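Long-range contacts in galactose-1-phosphate uridylyltransferase (Bacillus cereus, PDB 4QVU), which is of unknown function but has a HIT-like fold, binds zinc, and may be related to the uridylyltransferases that act on UDP-glucose and hexose 1-phosphates: residues 40-48 and 81-92; 185-196 and 244-252. All coordinates share one frame; numbering follows the deposited sequence.

Contact 1 packs the hairpin of residues 40-48 on helix 79-97, and contact 2 packs helix 179-195 on the C-terminal segment 244-252; the first belongs to the N-terminal and the second to the C-terminal DUF4931 domain. Their centres are about 24 Å apart, yet helices 79-97 and 179-195 touch: CE of selenomethionine Met82 lies 3.8 Å from Ile186 CG2, and Ile86 CD1 lies 3.9 Å from Ile186 CD1. A salt bridge from Arg87 to Asp180 also joins these helices. The zinc ion, held by His153, Cys178 and Glu181, is closer to contact 2, with the side chain of Tyr185 about 9 Å from it; contact 1 lies away from the metal sites.

Contact 1: 40-48 and 81-92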
loop_
_atom_site.group_PDB
_atom_site.type_symbol
_atom_site.label_atom_id
_atom_site.label_comp_id
_atom_site.label_asym_id
_atom_site.label_seq_id
_atom_site.Cartn_x
_atom_site.Cartn_y
_atom_site.Cartn_z
ATOM N N LEU A 40 5.781 -41.296 -4.017
ATOM C CA LEU A 40 6.844 -40.825 -3.126
ATOM C C LEU A 40 6.596 -41.288 -1.691
ATOM O O LEU A 40 7.541 -41.679 -0.990
ATOM C CB LEU A 40 6.960 -39.299 -3.185
ATOM C CG LEU A 40 7.348 -38.682 -4.533
ATOM C CD1 LEU A 40 7.270 -37.190 -4.467
ATOM C CD2 LEU A 40 8.746 -39.128 -4.991
ATOM N N ALA A 41 5.321 -41.247 -1.265
ATOM C CA ALA A 41 4.838 -41.681 0.046
ATOM C C ALA A 41 3.322 -41.759 0.037
ATOM O O ALA A 41 2.693 -41.037 -0.733
ATOM C CB ALA A 41 5.311 -40.730 1.139
ATOM N N THR A 42 2.732 -42.650 0.855
ATOM C CA THR A 42 1.273 -42.790 1.005
ATOM C C THR A 42 0.913 -43.090 2.453
ATOM O O THR A 42 1.718 -43.684 3.175
ATOM C CB THR A 42 0.630 -43.887 0.092
ATOM O OG1 THR A 42 1.007 -45.196 0.497
ATOM C CG2 THR A 42 0.868 -43.688 -1.379
ATOM N N GLU A 43 -0.311 -42.736 2.864
ATOM C CA GLU A 43 -0.834 -43.076 4.183
ATOM C C GLU A 43 -2.345 -43.189 4.051
ATOM O O GLU A 43 -3.053 -42.178 4.082
ATOM C CB GLU A 43 -0.393 -42.075 5.256
ATOM C CG GLU A 43 -0.562 -42.613 6.663
ATOM C CD GLU A 43 0.246 -41.848 7.686
ATOM O OE1 GLU A 43 -0.119 -40.691 8.002
ATOM O OE2 GLU A 43 1.271 -42.400 8.145
ATOM N N GLY A 44 -2.806 -44.419 3.811
ATOM C CA GLY A 44 -4.211 -44.712 3.568
ATOM C C GLY A 44 -4.617 -44.179 2.208
ATOM O O GLY A 44 -4.107 -44.646 1.187
ATOM N N SER A 45 -5.484 -43.150 2.191
ATOM C CA SER A 45 -5.953 -42.514 0.962
ATOM C C SER A 45 -5.073 -41.286 0.606
ATOM O O SER A 45 -5.198 -40.758 -0.510
ATOM C CB SER A 45 -7.421 -42.114 1.090
ATOM O OG SER A 45 -7.664 -41.284 2.213
ATOM N N ILE A 46 -4.176 -40.848 1.543
ATOM C CA ILE A 46 -3.225 -39.740 1.315
ATOM C C ILE A 46 -2.100 -40.271 0.424
ATOM O O ILE A 46 -1.424 -41.215 0.830
ATOM C CB ILE A 46 -2.650 -39.098 2.615
ATOM C CG1 ILE A 46 -3.617 -39.003 3.835
ATOM C CG2 ILE A 46 -1.899 -37.827 2.327
ATOM C CD1 ILE A 46 -4.730 -38.070 3.809
ATOM N N ILE A 47 -1.921 -39.711 -0.790
ATOM C CA ILE A 47 -0.906 -40.167 -1.755
ATOM C C ILE A 47 -0.043 -38.981 -2.207
ATOM O O ILE A 47 -0.580 -37.969 -2.653
ATOM C CB ILE A 47 -1.573 -40.871 -2.978
ATOM C CG1 ILE A 47 -2.444 -42.077 -2.547
ATOM C CG2 ILE A 47 -0.526 -41.302 -4.022
ATOM C CD1 ILE A 47 -3.553 -42.479 -3.572
ATOM N N TRP A 48 1.286 -39.127 -2.119
ATOM C CA TRP A 48 2.252 -38.121 -2.545
ATOM C C TRP A 48 2.890 -38.582 -3.853
ATOM O O TRP A 48 3.605 -39.584 -3.879
ATOM C CB TRP A 48 3.295 -37.872 -1.445
ATOM C CG TRP A 48 4.206 -36.698 -1.687
ATOM C CD1 TRP A 48 3.893 -35.532 -2.334
ATOM C CD2 TRP A 48 5.512 -36.506 -1.125
ATOM N NE1 TRP A 48 4.955 -34.660 -2.273
ATOM C CE2 TRP A 48 5.964 -35.235 -1.542
ATOM C CE3 TRP A 48 6.353 -37.296 -0.321
ATOM C CZ2 TRP A 48 7.224 -34.738 -1.188
ATOM C CZ3 TRP A 48 7.611 -36.820 -0.001
ATOM C CH2 TRP A 48 8.030 -35.548 -0.416
ATOM N N HIS A 81 -8.816 -37.621 9.979
ATOM C CA HIS A 81 -8.317 -37.498 8.603
ATOM C C HIS A 81 -7.678 -36.122 8.382
ATOM O O HIS A 81 -6.610 -36.047 7.769
ATOM C CB HIS A 81 -9.425 -37.745 7.573
ATOM C CG HIS A 81 -8.900 -37.912 6.179
ATOM N ND1 HIS A 81 -8.550 -39.158 5.685
ATOM C CD2 HIS A 81 -8.670 -36.982 5.222
ATOM C CE1 HIS A 81 -8.129 -38.948 4.448
ATOM N NE2 HIS A 81 -8.183 -37.653 4.125
HETATM N N MSE A 82 -8.303 -35.048 8.915
HETATM C CA MSE A 82 -7.771 -33.688 8.849
HETATM C C MSE A 82 -6.409 -33.626 9.614
HETATM O O MSE A 82 -5.464 -33.019 9.109
HETATM C CB MSE A 82 -8.803 -32.674 9.401
HETATM C CG MSE A 82 -8.409 -31.213 9.198
HETATM SE SE MSE A 82 -8.133 -30.749 7.325
HETATM C CE MSE A 82 -7.083 -29.142 7.555
ATOM N N ARG A 83 -6.305 -34.302 10.780
ATOM C CA ARG A 83 -5.086 -34.389 11.596
ATOM C C ARG A 83 -3.981 -35.153 10.852
ATOM O O ARG A 83 -2.838 -34.687 10.818
ATOM C CB ARG A 83 -5.365 -35.067 12.957
ATOM N N SER A 84 -4.328 -36.326 10.261
ATOM C CA SER A 84 -3.404 -37.178 9.501
ATOM C C SER A 84 -2.927 -36.481 8.219
ATOM O O SER A 84 -1.752 -36.593 7.883
ATOM C CB SER A 84 -4.058 -38.512 9.151
ATOM O OG SER A 84 -4.371 -39.259 10.315
ATOM N N LEU A 85 -3.826 -35.746 7.524
ATOM C CA LEU A 85 -3.476 -35.046 6.291
ATOM C C LEU A 85 -2.463 -33.916 6.568
ATOM O O LEU A 85 -1.475 -33.820 5.837
ATOM C CB LEU A 85 -4.723 -34.488 5.576
ATOM C CG LEU A 85 -4.470 -33.651 4.311
ATOM C CD1 LEU A 85 -3.877 -34.488 3.183
ATOM C CD2 LEU A 85 -5.736 -32.959 3.850
ATOM N N ILE A 86 -2.687 -33.095 7.617
ATOM C CA ILE A 86 -1.785 -31.993 7.943
ATOM C C ILE A 86 -0.457 -32.576 8.474
ATOM O O ILE A 86 0.595 -32.095 8.065
ATOM C CB ILE A 86 -2.451 -30.976 8.919
ATOM C CG1 ILE A 86 -3.619 -30.219 8.211
ATOM C CG2 ILE A 86 -1.453 -29.980 9.558
ATOM C CD1 ILE A 86 -3.279 -29.386 6.911
ATOM N N ARG A 87 -0.494 -33.651 9.283
ATOM C CA ARG A 87 0.729 -34.285 9.781
ATOM C C ARG A 87 1.577 -34.844 8.624
ATOM O O ARG A 87 2.774 -34.577 8.589
ATOM C CB ARG A 87 0.419 -35.380 10.798
ATOM C CG ARG A 87 0.247 -34.811 12.191
ATOM C CD ARG A 87 -0.118 -35.855 13.216
ATOM N NE ARG A 87 -0.039 -35.297 14.565
ATOM C CZ ARG A 87 -0.302 -35.972 15.676
ATOM N NH1 ARG A 87 -0.685 -37.242 15.616
ATOM N NH2 ARG A 87 -0.194 -35.380 16.858
ATOM N N PHE A 88 0.964 -35.547 7.661
ATOM C CA PHE A 88 1.654 -36.097 6.489
ATOM C C PHE A 88 2.289 -34.970 5.642
ATOM O O PHE A 88 3.482 -35.037 5.345
ATOM C CB PHE A 88 0.661 -36.914 5.638
ATOM C CG PHE A 88 1.231 -37.667 4.456
ATOM C CD1 PHE A 88 1.670 -38.981 4.594
ATOM C CD2 PHE A 88 1.275 -37.083 3.194
ATOM C CE1 PHE A 88 2.161 -39.690 3.493
ATOM C CE2 PHE A 88 1.761 -37.794 2.092
ATOM C CZ PHE A 88 2.204 -39.090 2.250
ATOM N N SER A 89 1.492 -33.932 5.294
ATOM C CA SER A 89 1.882 -32.781 4.469
ATOM C C SER A 89 3.067 -32.014 5.053
ATOM O O SER A 89 4.049 -31.834 4.339
ATOM C CB SER A 89 0.709 -31.823 4.293
ATOM O OG SER A 89 -0.353 -32.466 3.608
ATOM N N ILE A 90 2.966 -31.557 6.326
ATOM C CA ILE A 90 4.005 -30.812 7.043
ATOM C C ILE A 90 5.294 -31.653 7.136
ATOM O O ILE A 90 6.366 -31.116 6.857
ATOM C CB ILE A 90 3.504 -30.384 8.461
ATOM C CG1 ILE A 90 2.290 -29.413 8.414
ATOM C CG2 ILE A 90 4.637 -29.849 9.374
ATOM C CD1 ILE A 90 2.550 -28.067 8.033
ATOM N N LYS A 91 5.190 -32.956 7.524
ATOM C CA LYS A 91 6.329 -33.881 7.672
ATOM C C LYS A 91 7.132 -33.989 6.368
ATOM O O LYS A 91 8.349 -33.838 6.402
ATOM C CB LYS A 91 5.862 -35.292 8.116
ATOM C CG LYS A 91 7.007 -36.300 8.337
ATOM C CD LYS A 91 6.589 -37.688 8.864
ATOM C CE LYS A 91 6.168 -38.709 7.825
ATOM N NZ LYS A 91 4.788 -38.490 7.317
ATOM N N HIS A 92 6.457 -34.219 5.232
ATOM C CA HIS A 92 7.141 -34.389 3.954
ATOM C C HIS A 92 7.667 -33.060 3.415
ATOM O O HIS A 92 8.704 -33.064 2.756
ATOM C CB HIS A 92 6.233 -35.076 2.936
ATOM C CG HIS A 92 5.985 -36.505 3.317
ATOM N ND1 HIS A 92 7.008 -37.443 3.297
ATOM C CD2 HIS A 92 4.862 -37.099 3.781
ATOM C CE1 HIS A 92 6.470 -38.568 3.734
ATOM N NE2 HIS A 92 5.180 -38.413 4.023
#
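Phe88 projects from the helix into the hairpin, with Ile46 CG2 over one face of its ring, 28° off the ring normal and 3.8 Å from the centroid. The two side chains run past each other in opposite directions. CG2, anti to the backbone N, is the branch of Ile46 over Phe88, while CG1, beside that N, carries CD1 to within 3.7 Å of Leu85 CD1 and onto the His81 ring. On the opposite face of Phe88 lies CD2 of His92, one helical turn further on; Ala41 and Trp48 CB line the ring's edge.

His92 CB stands over the six-membered ring of Trp48, 3.9 Å from its centroid, and the imidazole plane is inclined 39° to the indole. The indole's other face is taken by Leu40 CD1, and its NE1 bonds to Thr62. No hydrogen bond crosses this interface; His81 NE2 is engaged by the carbonyl of Glu66.

Leu40 and Ala41 opposite Trp48 form a classic beta bulge, and a type II' turn from Glu43 to Ile46 closes the hairpin, which lies at one edge of the antiparallel sheet of this HIT-like fold and packs on a helix.

Contact 2: 185-196 and 244-252; sequences YIQQTVRYILTD and VKIQLAAYF
Tyr251 and Tyr192 hold the segments together through both their rings and their hydroxyls. Tyr251 OH donates to Asp196 OD2 at 2.6 Å, meeting the oxygen from above the carboxylate plane. Tyr192 OH donates to Gln247 OE1, also at 2.6 Å, and the amide is turned almost perpendicular to the phenol ring. With CG between its backbone N and carbonyl carbon and the chain extended beyond it, Gln247 brings its oxygen up at the edge of that ring.

The third bond across the interface uses the backbone: Gln188 NE2 gives a hydrogen to Tyr251 O, 3.2 Å away, nearly straight at 162° and directed at a lone pair in the carbonyl plane. The other end of the same amide is occupied too, since Gln188 OE1 accepts from Arg191 NH1 at 2.8 Å. Both polar ends of Gln188 are thus engaged, which fixes the amide's rotation, and the bend at its chi2 turns the group toward Tyr251. Arg191 NE has its own acceptor in the carbonyl of Ala75. Within helix 179-195, the hydroxyls of Thr189 and Thr195 donate to Tyr185 O and Arg191 O; Tyr185 O also takes the amide of Thr189, from the opposite face of its plane.

Between these bonds the packing is largely aromatic. Tyr192 CB stands over the centre of the Tyr251 ring, 3.8 Å from its centroid, and the Tyr192 ring points an edge at the same ring's face in an offset edge-to-face pair, planes at 76°, while Leu248 CB lies over the Tyr192 ring. Phe252 CE2 sits over the Tyr185 face, 3.8 Å from Tyr185 CD2.

The segments' helices cross at 114°. Helix 179-195 turns its other side to strand 214-222 through Ile186 and Ile193, whereas Leu248 and Phe252 reach strand 145-150, and Val244 and Phe252 reach strand 154-159.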
loop_
_atom_site.group_PDB
_atom_site.type_symbol
_atom_site.label_atom_id
_atom_site.label_comp_id
_atom_site.label_asym_id
_atom_site.label_seq_id
_atom_site.Cartn_x
_atom_site.Cartn_y
_atom_site.Cartn_z
ATOM N N TYR A 185 -7.740 -25.475 13.342
ATOM C CA TYR A 185 -7.886 -24.050 13.024
ATOM C C TYR A 185 -7.992 -23.844 11.513
ATOM O O TYR A 185 -8.786 -23.007 11.082
ATOM C CB TYR A 185 -6.723 -23.235 13.606
ATOM C CG TYR A 185 -6.956 -22.770 15.030
ATOM C CD1 TYR A 185 -7.133 -23.684 16.066
ATOM C CD2 TYR A 185 -6.942 -21.416 15.352
ATOM C CE1 TYR A 185 -7.345 -23.263 17.375
ATOM C CE2 TYR A 185 -7.144 -20.981 16.663
ATOM C CZ TYR A 185 -7.354 -21.910 17.669
ATOM O OH TYR A 185 -7.546 -21.498 18.966
ATOM N N ILE A 186 -7.231 -24.623 10.707
ATOM C CA ILE A 186 -7.315 -24.539 9.242
ATOM C C ILE A 186 -8.726 -24.961 8.826
ATOM O O ILE A 186 -9.405 -24.199 8.148
ATOM C CB ILE A 186 -6.222 -25.374 8.519
ATOM C CG1 ILE A 186 -4.809 -24.829 8.804
ATOM C CG2 ILE A 186 -6.493 -25.423 7.004
ATOM C CD1 ILE A 186 -3.683 -25.771 8.392
ATOM N N GLN A 187 -9.190 -26.134 9.304
ATOM C CA GLN A 187 -10.502 -26.678 8.971
ATOM C C GLN A 187 -11.623 -25.690 9.307
ATOM O O GLN A 187 -12.468 -25.467 8.448
ATOM C CB GLN A 187 -10.752 -28.012 9.667
ATOM C CG GLN A 187 -11.992 -28.713 9.121
ATOM C CD GLN A 187 -12.232 -30.066 9.718
ATOM O OE1 GLN A 187 -12.196 -30.258 10.939
ATOM N NE2 GLN A 187 -12.573 -31.013 8.862
ATOM N N GLN A 188 -11.613 -25.072 10.504
ATOM C CA GLN A 188 -12.660 -24.119 10.903
ATOM C C GLN A 188 -12.607 -22.848 10.060
ATOM O O GLN A 188 -13.661 -22.395 9.609
ATOM C CB GLN A 188 -12.578 -23.759 12.398
ATOM C CG GLN A 188 -12.888 -24.925 13.348
ATOM C CD GLN A 188 -14.198 -25.615 13.024
ATOM O OE1 GLN A 188 -14.223 -26.675 12.383
ATOM N NE2 GLN A 188 -15.315 -25.003 13.409
ATOM N N THR A 189 -11.401 -22.304 9.803
ATOM C CA THR A 189 -11.251 -21.098 8.997
ATOM C C THR A 189 -11.744 -21.391 7.577
ATOM O O THR A 189 -12.465 -20.565 7.032
ATOM C CB THR A 189 -9.804 -20.565 9.018
ATOM O OG1 THR A 189 -9.347 -20.437 10.375
ATOM C CG2 THR A 189 -9.670 -19.218 8.304
ATOM N N VAL A 190 -11.415 -22.568 7.010
ATOM C CA VAL A 190 -11.863 -22.991 5.670
ATOM C C VAL A 190 -13.403 -23.092 5.661
ATOM O O VAL A 190 -14.038 -22.524 4.767
ATOM C CB VAL A 190 -11.183 -24.322 5.227
ATOM C CG1 VAL A 190 -11.957 -25.029 4.110
ATOM C CG2 VAL A 190 -9.733 -24.079 4.816
ATOM N N ARG A 191 -13.990 -23.765 6.677
ATOM C CA ARG A 191 -15.439 -23.930 6.841
ATOM C C ARG A 191 -16.137 -22.572 6.845
ATOM O O ARG A 191 -17.166 -22.432 6.185
ATOM C CB ARG A 191 -15.778 -24.708 8.120
ATOM C CG ARG A 191 -15.627 -26.205 7.952
ATOM C CD ARG A 191 -15.719 -26.956 9.261
ATOM N NE ARG A 191 -15.815 -28.397 9.025
ATOM C CZ ARG A 191 -15.647 -29.330 9.955
ATOM N NH1 ARG A 191 -15.322 -28.990 11.196
ATOM N NH2 ARG A 191 -15.766 -30.613 9.646
ATOM N N TYR A 192 -15.556 -21.571 7.538
ATOM C CA TYR A 192 -16.090 -20.210 7.597
ATOM C C TYR A 192 -16.058 -19.555 6.214
ATOM O O TYR A 192 -17.046 -18.931 5.830
ATOM C CB TYR A 192 -15.315 -19.351 8.621
ATOM C CG TYR A 192 -15.529 -17.859 8.466
ATOM C CD1 TYR A 192 -16.716 -17.257 8.879
ATOM C CD2 TYR A 192 -14.548 -17.049 7.901
ATOM C CE1 TYR A 192 -16.923 -15.888 8.722
ATOM C CE2 TYR A 192 -14.747 -15.682 7.734
ATOM C CZ TYR A 192 -15.936 -15.106 8.145
ATOM O OH TYR A 192 -16.122 -13.759 7.969
ATOM N N ILE A 193 -14.930 -19.686 5.482
ATOM C CA ILE A 193 -14.760 -19.089 4.149
ATOM C C ILE A 193 -15.807 -19.667 3.186
ATOM O O ILE A 193 -16.474 -18.902 2.486
ATOM C CB ILE A 193 -13.318 -19.268 3.593
ATOM C CG1 ILE A 193 -12.308 -18.493 4.465
ATOM C CG2 ILE A 193 -13.231 -18.819 2.117
ATOM C CD1 ILE A 193 -10.875 -18.728 4.143
ATOM N N LEU A 194 -15.988 -20.992 3.201
ATOM C CA LEU A 194 -16.935 -21.652 2.306
ATOM C C LEU A 194 -18.394 -21.405 2.692
ATOM O O LEU A 194 -19.259 -21.535 1.823
ATOM C CB LEU A 194 -16.682 -23.170 2.276
ATOM C CG LEU A 194 -15.336 -23.643 1.734
ATOM C CD1 LEU A 194 -15.234 -25.137 1.814
ATOM C CD2 LEU A 194 -15.111 -23.191 0.298
ATOM N N THR A 195 -18.673 -21.026 3.965
ATOM C CA THR A 195 -20.044 -20.865 4.446
ATOM C C THR A 195 -20.474 -19.393 4.666
ATOM O O THR A 195 -21.491 -19.003 4.090
ATOM C CB THR A 195 -20.219 -21.640 5.764
ATOM O OG1 THR A 195 -19.827 -22.993 5.555
ATOM C CG2 THR A 195 -21.643 -21.590 6.311
ATOM N N ASP A 196 -19.778 -18.609 5.528
ATOM C CA ASP A 196 -20.263 -17.278 5.898
ATOM C C ASP A 196 -19.525 -16.111 5.258
ATOM O O ASP A 196 -20.195 -15.118 4.971
ATOM C CB ASP A 196 -20.210 -17.094 7.412
ATOM C CG ASP A 196 -21.290 -17.897 8.122
ATOM O OD1 ASP A 196 -22.476 -17.767 7.743
ATOM O OD2 ASP A 196 -20.955 -18.628 9.069
ATOM N N VAL A 244 -15.258 -9.196 10.308
ATOM C CA VAL A 244 -14.727 -10.517 9.928
ATOM C C VAL A 244 -14.262 -11.230 11.208
ATOM O O VAL A 244 -14.594 -12.396 11.417
ATOM C CB VAL A 244 -13.591 -10.389 8.877
ATOM C CG1 VAL A 244 -13.063 -11.759 8.469
ATOM C CG2 VAL A 244 -14.060 -9.611 7.649
ATOM N N LYS A 245 -13.560 -10.491 12.093
ATOM C CA LYS A 245 -13.066 -10.961 13.386
ATOM C C LYS A 245 -14.204 -11.547 14.226
ATOM O O LYS A 245 -14.051 -12.652 14.745
ATOM C CB LYS A 245 -12.385 -9.806 14.135
ATOM C CG LYS A 245 -11.945 -10.131 15.558
ATOM C CD LYS A 245 -11.745 -8.845 16.309
ATOM C CE LYS A 245 -11.496 -9.051 17.768
ATOM N NZ LYS A 245 -11.463 -7.758 18.490
ATOM N N ILE A 246 -15.336 -10.814 14.344
ATOM C CA ILE A 246 -16.512 -11.216 15.126
ATOM C C ILE A 246 -17.143 -12.481 14.524
ATOM O O ILE A 246 -17.386 -13.429 15.271
ATOM C CB ILE A 246 -17.563 -10.058 15.234
ATOM C CG1 ILE A 246 -17.064 -8.924 16.166
ATOM C CG2 ILE A 246 -18.923 -10.569 15.727
ATOM C CD1 ILE A 246 -17.871 -7.538 16.065
ATOM N N GLN A 247 -17.418 -12.500 13.197
ATOM C CA GLN A 247 -18.119 -13.643 12.617
ATOM C C GLN A 247 -17.203 -14.878 12.492
ATOM O O GLN A 247 -17.731 -15.988 12.606
ATOM C CB GLN A 247 -18.805 -13.338 11.279
ATOM C CG GLN A 247 -17.995 -12.695 10.188
ATOM C CD GLN A 247 -18.861 -12.497 8.964
ATOM O OE1 GLN A 247 -18.658 -13.133 7.923
ATOM N NE2 GLN A 247 -19.885 -11.659 9.077
ATOM N N LEU A 248 -15.868 -14.715 12.360
ATOM C CA LEU A 248 -14.973 -15.882 12.348
ATOM C C LEU A 248 -14.839 -16.453 13.775
ATOM O O LEU A 248 -14.757 -17.671 13.922
ATOM C CB LEU A 248 -13.583 -15.563 11.752
ATOM C CG LEU A 248 -12.490 -16.659 11.841
ATOM C CD1 LEU A 248 -12.896 -17.941 11.133
ATOM C CD2 LEU A 248 -11.193 -16.163 11.297
ATOM N N ALA A 249 -14.856 -15.585 14.816
ATOM C CA ALA A 249 -14.744 -15.993 16.223
ATOM C C ALA A 249 -15.915 -16.903 16.655
ATOM O O ALA A 249 -15.752 -17.719 17.561
ATOM C CB ALA A 249 -14.683 -14.768 17.116
ATOM N N ALA A 250 -17.074 -16.787 15.976
ATOM C CA ALA A 250 -18.284 -17.580 16.213
ATOM C C ALA A 250 -18.088 -19.053 15.807
ATOM O O ALA A 250 -18.939 -19.876 16.133
ATOM C CB ALA A 250 -19.451 -16.980 15.446
ATOM N N TYR A 251 -16.972 -19.387 15.110
ATOM C CA TYR A 251 -16.614 -20.752 14.695
ATOM C C TYR A 251 -15.701 -21.440 15.736
ATOM O O TYR A 251 -15.398 -22.635 15.608
ATOM C CB TYR A 251 -15.925 -20.736 13.321
ATOM C CG TYR A 251 -16.902 -20.769 12.170
ATOM C CD1 TYR A 251 -17.646 -19.641 11.831
ATOM C CD2 TYR A 251 -17.080 -21.922 11.415
ATOM C CE1 TYR A 251 -18.569 -19.676 10.790
ATOM C CE2 TYR A 251 -17.999 -21.968 10.369
ATOM C CZ TYR A 251 -18.742 -20.840 10.060
ATOM O OH TYR A 251 -19.643 -20.872 9.026
ATOM N N PHE A 252 -15.285 -20.689 16.769
ATOM C CA PHE A 252 -14.424 -21.178 17.844
ATOM C C PHE A 252 -15.142 -21.010 19.196
ATOM O O PHE A 252 -14.521 -21.149 20.257
ATOM C CB PHE A 252 -13.065 -20.450 17.815
ATOM C CG PHE A 252 -12.298 -20.656 16.525
ATOM C CD1 PHE A 252 -12.485 -19.805 15.438
ATOM C CD2 PHE A 252 -11.398 -21.709 16.392
ATOM C CE1 PHE A 252 -11.812 -20.022 14.234
ATOM C CE2 PHE A 252 -10.703 -21.910 15.195
ATOM C CZ PHE A 252 -10.916 -21.066 14.125
#